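Local coordinates for Abbfa_003403 (Acinetobacter baumannii, PDB 4ZXH), which is a four-domain nonribosomal peptide synthetase that probably condenses, activates and carries aminoacyl or peptidyl intermediates on a phosphopantetheine arm before a thioesterase releases the product, at residues Q326-K329 / H330-I333; F335-V338 / V339-V342; H998-F1001 / F1002-G1005. All blocks are in the same frame, centred on the assembly; numbering follows the deposited sequence.

Interaction 1: residues Q326-K329 / H330-I333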
loop_
_atom_site.group_PDB
_atom_site.type_symbol
_atom_site.label_atom_id
_atom_site.label_comp_id
_atom_site.label_asym_id
_atom_site.label_seq_id
_atom_site.Cartn_x
_atom_site.Cartn_y
_atom_site.Cartn_z
ATOM N N GLN A 326 1.408 -33.338 7.816
ATOM C CA GLN A 326 2.543 -32.903 8.623
ATOM C C GLN A 326 2.178 -31.641 9.404
ATOM O O GLN A 326 2.480 -31.533 10.591
ATOM C CB GLN A 326 3.788 -32.660 7.752
ATOM C CG GLN A 326 4.344 -33.918 7.103
ATOM C CD GLN A 326 4.848 -34.939 8.114
ATOM O OE1 GLN A 326 5.593 -34.602 9.036
ATOM N NE2 GLN A 326 4.426 -36.191 7.954
ATOM N N SER A 327 1.505 -30.706 8.738
ATOM C CA SER A 327 1.181 -29.429 9.352
ATOM C C SER A 327 0.212 -29.604 10.529
ATOM O O SER A 327 0.296 -28.869 11.512
ATOM C CB SER A 327 0.594 -28.467 8.314
ATOM O OG SER A 327 1.548 -28.103 7.326
ATOM N N LEU A 328 -0.690 -30.581 10.442
ATOM C CA LEU A 328 -1.646 -30.821 11.532
ATOM C C LEU A 328 -0.956 -31.375 12.785
ATOM O O LEU A 328 -1.480 -31.234 13.883
ATOM C CB LEU A 328 -2.774 -31.769 11.089
ATOM C CG LEU A 328 -3.671 -31.231 9.964
ATOM C CD1 LEU A 328 -4.687 -32.251 9.502
ATOM C CD2 LEU A 328 -4.349 -29.929 10.358
ATOM N N LYS A 329 0.214 -31.992 12.625
ATOM C CA LYS A 329 1.034 -32.391 13.778
ATOM C C LYS A 329 1.388 -31.184 14.663
ATOM O O LYS A 329 1.406 -31.274 15.883
ATOM C CB LYS A 329 2.330 -33.085 13.325
ATOM C CG LYS A 329 2.175 -34.489 12.702
ATOM C CD LYS A 329 3.555 -35.092 12.387
ATOM C CE LYS A 329 3.483 -36.488 11.768
ATOM N NZ LYS A 329 4.851 -37.041 11.469
ATOM N N HIS A 330 1.657 -30.046 14.040
ATOM C CA HIS A 330 2.156 -28.897 14.771
ATOM C C HIS A 330 1.108 -27.803 14.905
ATOM O O HIS A 330 1.438 -26.615 14.909
ATOM C CB HIS A 330 3.395 -28.349 14.075
ATOM C CG HIS A 330 4.429 -29.389 13.801
ATOM N ND1 HIS A 330 5.253 -29.895 14.783
ATOM C CD2 HIS A 330 4.753 -30.045 12.661
ATOM C CE1 HIS A 330 6.051 -30.807 14.256
ATOM N NE2 HIS A 330 5.769 -30.917 12.970
ATOM N N GLN A 331 -0.152 -28.203 15.027
ATOM C CA GLN A 331 -1.244 -27.239 15.033
ATOM C C GLN A 331 -1.421 -26.593 16.401
ATOM O O GLN A 331 -2.206 -25.659 16.544
ATOM C CB GLN A 331 -2.545 -27.907 14.621
ATOM C CG GLN A 331 -3.214 -28.638 15.755
ATOM C CD GLN A 331 -4.382 -29.460 15.294
ATOM O OE1 GLN A 331 -4.232 -30.354 14.456
ATOM N NE2 GLN A 331 -5.571 -29.142 15.811
ATOM N N LYS A 332 -0.700 -27.089 17.404
ATOM C CA LYS A 332 -0.838 -26.548 18.752
ATOM C C LYS A 332 -0.355 -25.091 18.833
ATOM O O LYS A 332 -0.874 -24.306 19.631
ATOM C CB LYS A 332 -0.100 -27.432 19.781
ATOM C CG LYS A 332 1.396 -27.717 19.531
ATOM C CD LYS A 332 1.850 -28.893 20.424
ATOM C CE LYS A 332 3.352 -29.193 20.363
ATOM N NZ LYS A 332 4.197 -28.171 21.041
ATOM N N ILE A 333 0.618 -24.736 17.995
ATOM C CA ILE A 333 1.154 -23.378 17.949
ATOM C C ILE A 333 0.132 -22.388 17.397
ATOM O O ILE A 333 -0.367 -22.558 16.279
ATOM C CB ILE A 333 2.434 -23.304 17.082
ATOM C CG1 ILE A 333 3.520 -24.210 17.647
ATOM C CG2 ILE A 333 2.950 -21.895 17.030
ATOM C CD1 ILE A 333 3.733 -24.027 19.141
#
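His330 N bonds back to Ser327 O at 3.1 Å, an i to i-3 link made near the end of helix 313-329, after which the chain turns over in a type I beta turn from His330 to Ile333. The bond is bent. The His330 imidazole carries most of the side-chain contact. Its CG lies beside the backbone N and anti to the carbonyl carbon (chi1 -51°), which folds the ring back against the helix. There Lys329 CB sits over one ring face, 4.1 Å from the centroid and 17° off the normal, a CH-pi contact displaced toward the rim. From another direction Gln326 O approaches His330 CD2 obliquely at 3.4 Å. The ring is further fixed by a hydrogen bond between ND1 and Ser198 OG and by stacking with Phe201, so helix 197-205 contributes to holding the ring in place. The rest of the Lys329 chain runs extended and away from the ring. On another side of the turn, the aliphatic part of Gln331 passes close to the Leu328 carbonyl, with Gln331 CB 3.6 Å from Leu328 O, and the two side chains are angled across one another. Ser327 contributes its backbone carbonyl, while its OG bonds to Gln323 O one turn earlier and its side chain packs on Phe201 and Trp202. Beyond the helix, Asn299 ND2 is hydrogen-bonded to Gln331 O and Ile333 O, and Trp202 NE1 to His330 O. Together these features describe a helix terminus running into a type I turn, here the short connection between helices 313-329 and 335-342 of the condensation domain.

Interaction 2: residues F335-V338 / V339-V342. With PNS (4'-phosphopantetheine), chain B.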
loop_
_atom_site.group_PDB
_atom_site.type_symbol
_atom_site.label_atom_id
_atom_site.label_comp_id
_atom_site.label_asym_id
_atom_site.label_seq_id
_atom_site.Cartn_x
_atom_site.Cartn_y
_atom_site.Cartn_z
ATOM N N PHE A 335 -1.557 -19.112 15.750
ATOM C CA PHE A 335 -1.171 -18.334 14.585
ATOM C C PHE A 335 -0.418 -17.073 14.994
ATOM O O PHE A 335 0.554 -16.694 14.352
ATOM C CB PHE A 335 -2.393 -17.968 13.756
ATOM C CG PHE A 335 -2.060 -17.277 12.471
ATOM C CD1 PHE A 335 -1.330 -17.927 11.495
ATOM C CD2 PHE A 335 -2.480 -15.979 12.236
ATOM C CE1 PHE A 335 -1.012 -17.305 10.317
ATOM C CE2 PHE A 335 -2.171 -15.348 11.060
ATOM C CZ PHE A 335 -1.435 -16.010 10.096
ATOM N N SER A 336 -0.855 -16.440 16.076
ATOM C CA SER A 336 -0.218 -15.209 16.536
ATOM C C SER A 336 1.214 -15.480 16.941
ATOM O O SER A 336 2.092 -14.658 16.735
ATOM C CB SER A 336 -0.994 -14.589 17.707
ATOM O OG SER A 336 -0.943 -15.417 18.856
ATOM N N ARG A 337 1.455 -16.642 17.520
ATOM C CA ARG A 337 2.812 -16.990 17.900
ATOM C C ARG A 337 3.652 -17.281 16.659
ATOM O O ARG A 337 4.854 -17.032 16.658
ATOM C CB ARG A 337 2.820 -18.187 18.855
ATOM C CG ARG A 337 4.204 -18.551 19.382
ATOM C CD ARG A 337 4.771 -17.420 20.216
ATOM N NE ARG A 337 6.037 -17.768 20.858
ATOM C CZ ARG A 337 7.238 -17.538 20.332
ATOM N NH1 ARG A 337 7.354 -16.956 19.140
ATOM N NH2 ARG A 337 8.327 -17.889 21.002
ATOM N N VAL A 338 3.033 -17.800 15.602
ATOM C CA VAL A 338 3.772 -18.044 14.362
ATOM C C VAL A 338 4.165 -16.721 13.704
ATOM O O VAL A 338 5.285 -16.584 13.200
ATOM C CB VAL A 338 2.967 -18.888 13.355
ATOM C CG1 VAL A 338 3.704 -18.970 12.017
ATOM C CG2 VAL A 338 2.730 -20.274 13.904
ATOM N N VAL A 339 3.259 -15.742 13.710
ATOM C CA VAL A 339 3.567 -14.467 13.079
ATOM C C VAL A 339 4.674 -13.779 13.856
ATOM O O VAL A 339 5.566 -13.173 13.270
ATOM C CB VAL A 339 2.345 -13.565 12.985
ATOM C CG1 VAL A 339 2.767 -12.127 12.742
ATOM C CG2 VAL A 339 1.448 -14.041 11.871
ATOM N N GLU A 340 4.634 -13.913 15.176
ATOM C CA GLU A 340 5.694 -13.378 16.029
ATOM C C GLU A 340 7.062 -13.969 15.660
ATOM O O GLU A 340 8.049 -13.243 15.613
ATOM C CB GLU A 340 5.363 -13.634 17.504
ATOM C CG GLU A 340 6.487 -13.357 18.505
ATOM C CD GLU A 340 6.057 -13.573 19.974
ATOM O OE1 GLU A 340 4.858 -13.838 20.245
ATOM O OE2 GLU A 340 6.931 -13.480 20.861
ATOM N N ALA A 341 7.105 -15.266 15.362
ATOM C CA ALA A 341 8.369 -15.962 15.088
ATOM C C ALA A 341 8.899 -15.693 13.690
ATOM O O ALA A 341 10.089 -15.497 13.507
ATOM C CB ALA A 341 8.208 -17.463 15.294
ATOM N N VAL A 342 8.012 -15.706 12.702
ATOM C CA VAL A 342 8.394 -15.462 11.313
ATOM C C VAL A 342 8.795 -14.012 11.110
ATOM O O VAL A 342 9.689 -13.691 10.331
ATOM C CB VAL A 342 7.245 -15.797 10.372
ATOM C CG1 VAL A 342 7.609 -15.455 8.934
ATOM C CG2 VAL A 342 6.862 -17.261 10.524
HETATM O O23 PNS B . 0.773 -8.201 13.648
HETATM P P24 PNS B . 0.708 -8.861 15.000
HETATM O O25 PNS B . 1.987 -9.360 15.615
HETATM O O27 PNS B . -0.273 -10.127 14.801
HETATM C C28 PNS B . -1.584 -9.951 14.273
HETATM C C29 PNS B . -2.292 -11.294 14.261
HETATM C C30 PNS B . -2.274 -11.784 15.710
HETATM C C31 PNS B . -1.531 -12.258 13.351
HETATM C C32 PNS B . -3.716 -11.115 13.714
HETATM O O33 PNS B . -3.621 -10.292 12.539
HETATM C C34 PNS B . -4.354 -12.459 13.418
HETATM O O35 PNS B . -4.553 -13.297 14.296
HETATM N N36 PNS B . -4.714 -12.723 12.170
HETATM C C37 PNS B . -5.331 -13.983 11.787
HETATM C C38 PNS B . -6.703 -13.664 11.195
HETATM C C39 PNS B . -7.654 -14.780 11.504
HETATM O O40 PNS B . -7.606 -15.364 12.577
HETATM N N41 PNS B . -8.507 -15.046 10.525
HETATM C C42 PNS B . -9.548 -16.045 10.499
HETATM C C43 PNS B . -9.914 -16.068 9.029
HETATM S S44 PNS B . -9.032 -17.441 8.274
#
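Two backbone hydrogen bonds, each spanning one helical turn, Val339 N to Phe335 O and Val342 N to Val338 O, both 2.9 Å, hold the two halves of this helix together. Glu340 N to Ser336 O and Ala341 N to Arg337 O continue the i to i-4 pattern at 3.1 Å each. Among the side chains, Arg337 and Glu340 pair by charge alone: their guanidinium and carboxylate planes lie stacked, 24° apart, and Glu340 OE2 stands over the guanidinium face in a long salt bridge, 3.9 Å from Arg337 NH1. No N-H points at that oxygen. The Arg337 chain bends at chi2 (64°) to come over the carboxylate, while NH2 forms a salt bridge with Asp194. This is a short alpha-helix of the condensation domain, one flank of which borders the pocket for the phosphopantetheine arm. Phe335 and Val339, one turn apart, form that flank: Val339 CG2 lies over a face of the Phe335 ring, 4.2 Å from its centroid, as a CH-pi contact. The arm packs against the same pair, its C37 at 3.5 Å from Phe335 CD2 and its C31 at 3.8 Å from Val339 CG2, and a methyl group of the arm also meets Ser336 CB. Away from the arm, Val338 and Val342 lie side by side, and Val338 also packs against Trp202 of helix 197-205.

Interaction 3: residues H998-F1001 / F1002-G1005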
loop_
_atom_site.group_PDB
_atom_site.type_symbol
_atom_site.label_atom_id
_atom_site.label_comp_id
_atom_site.label_asym_id
_atom_site.label_seq_id
_atom_site.Cartn_x
_atom_site.Cartn_y
_atom_site.Cartn_z
ATOM N N HIS A 998 14.362 6.596 14.436
ATOM C CA HIS A 998 13.928 6.035 13.150
ATOM C C HIS A 998 13.834 4.508 13.157
ATOM O O HIS A 998 13.571 3.897 12.133
ATOM C CB HIS A 998 14.860 6.494 12.031
ATOM C CG HIS A 998 14.802 7.969 11.800
ATOM N ND1 HIS A 998 15.928 8.752 11.645
ATOM C CD2 HIS A 998 13.745 8.813 11.750
ATOM C CE1 HIS A 998 15.565 10.012 11.490
ATOM N NE2 HIS A 998 14.246 10.076 11.545
ATOM N N ASP A 999 14.044 3.900 14.317
ATOM C CA ASP A 999 13.905 2.457 14.448
ATOM C C ASP A 999 12.445 2.107 14.538
ATOM O O ASP A 999 11.699 2.716 15.302
ATOM C CB ASP A 999 14.656 1.930 15.678
ATOM C CG ASP A 999 16.167 2.016 15.514
ATOM O OD1 ASP A 999 16.630 2.164 14.359
ATOM O OD2 ASP A 999 16.888 1.938 16.530
ATOM N N ASP A 1000 12.047 1.116 13.752
ATOM C CA ASP A 1000 10.659 0.695 13.684
ATOM C C ASP A 1000 10.346 -0.335 14.780
ATOM O O ASP A 1000 11.086 -1.304 15.006
ATOM C CB ASP A 1000 10.353 0.147 12.292
ATOM C CG ASP A 1000 8.902 -0.249 12.117
ATOM O OD1 ASP A 1000 8.455 -1.230 12.765
ATOM O OD2 ASP A 1000 8.213 0.420 11.315
ATOM N N PHE A 1001 9.232 -0.109 15.457
ATOM C CA PHE A 1001 8.856 -0.911 16.600
ATOM C C PHE A 1001 8.794 -2.387 16.253
ATOM O O PHE A 1001 9.283 -3.220 17.002
ATOM C CB PHE A 1001 7.518 -0.418 17.133
ATOM C CG PHE A 1001 6.978 -1.218 18.259
ATOM C CD1 PHE A 1001 7.443 -1.020 19.558
ATOM C CD2 PHE A 1001 5.968 -2.147 18.033
ATOM C CE1 PHE A 1001 6.932 -1.761 20.624
ATOM C CE2 PHE A 1001 5.439 -2.891 19.090
ATOM C CZ PHE A 1001 5.922 -2.696 20.381
ATOM N N PHE A 1002 8.217 -2.710 15.101
ATOM C CA PHE A 1002 7.989 -4.103 14.755
ATOM C C PHE A 1002 9.239 -4.733 14.129
ATOM O O PHE A 1002 9.495 -5.921 14.310
ATOM C CB PHE A 1002 6.771 -4.224 13.824
ATOM C CG PHE A 1002 5.480 -3.799 14.470
ATOM C CD1 PHE A 1002 4.730 -4.705 15.225
ATOM C CD2 PHE A 1002 5.019 -2.495 14.346
ATOM C CE1 PHE A 1002 3.539 -4.314 15.849
ATOM C CE2 PHE A 1002 3.828 -2.093 14.962
ATOM C CZ PHE A 1002 3.090 -3.001 15.721
ATOM N N GLU A 1003 10.026 -3.937 13.413
ATOM C CA GLU A 1003 11.317 -4.412 12.925
ATOM C C GLU A 1003 12.281 -4.709 14.061
ATOM O O GLU A 1003 13.082 -5.628 13.969
ATOM C CB GLU A 1003 11.942 -3.401 11.974
ATOM C CG GLU A 1003 11.228 -3.309 10.637
ATOM C CD GLU A 1003 11.753 -2.190 9.757
ATOM O OE1 GLU A 1003 12.698 -1.480 10.178
ATOM O OE2 GLU A 1003 11.203 -2.008 8.647
ATOM N N LEU A 1004 12.207 -3.927 15.133
ATOM C CA LEU A 1004 13.046 -4.162 16.297
ATOM C C LEU A 1004 12.685 -5.422 17.088
ATOM O O LEU A 1004 13.360 -5.760 18.057
ATOM C CB LEU A 1004 12.995 -2.965 17.227
ATOM C CG LEU A 1004 13.728 -1.698 16.800
ATOM C CD1 LEU A 1004 13.481 -0.643 17.834
ATOM C CD2 LEU A 1004 15.229 -1.930 16.615
ATOM N N GLY A 1005 11.624 -6.114 16.686
ATOM C CA GLY A 1005 11.220 -7.340 17.356
ATOM C C GLY A 1005 9.871 -7.252 18.047
ATOM O O GLY A 1005 9.453 -8.180 18.737
#
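With CG turned away from its own amide nitrogen (chi1 -177°), Asp1000 brings its carboxylate to the backbone amides that follow, and OD1 receives two of them: Phe1002 N at 2.8 Å and Glu1003 N at 3.2 Å. The first donor comes nearly head-on to the C-O bond, the second from the anti side and tilted out of the carboxylate plane. Leu1004 N closes the loop on Asp1000 O at 2.9 Å, which completes an Asx motif. The other carboxylate oxygen, OD2, bonds to Ser1035 OG, fixing the rotation of the group. The two N-H donors on OD1 probably favour the ionised carboxylate. Glu1003, its chain extended, lies alongside, with OE1 3.6 Å from Asp1000 CB. The neighbouring rings of Phe1001 and Phe1002 form a T-shaped pair, centroids 5.0 Å apart and planes at 87°: the edge of Phe1001, led by CD2, points onto the centre of the Phe1002 face. Phe1001 is buried between helices 977-990 and 1008-1022 and makes a second edge-to-face pair with Phe986, whereas Phe1002 packs on Ala1011 and on Arg346 of the condensation domain. Leu1004 turns back over the chain, its CD1 3.6 Å from Asp999 CB. A type I turn from Phe1002 ends at Gly1005, whose positive phi (115°) would jam a side chain against the preceding carbonyl. The sequence is the DxFFxLGGxS signature of peptidyl carrier domains, the loop that leads into the phosphopantetheine-bearing serine, here Ser1008.

Overall arrangement
Interactions 1 and 2 follow each other in the condensation domain, the first at the connection between helices 313-329 and 335-342 and the second on the latter helix. Their centres lie 13 Å apart and they touch where Ile333 CG2 packs on Val338 CG2 at 3.5 Å; both lean on helix 197-205, and Asn299 bonds to backbone atoms of each. Interaction 3 comes later in the chain, in the carrier domain, yet its centre is 16 Å from that of interaction 2, with nearest atoms about 6 Å apart; interaction 1 lies 30 Å away. Condensation and carrier domains thus meet here, with the phosphopantetheine arm reaching past helix 335-342, consistent with delivery of a carrier-bound substrate for condensation.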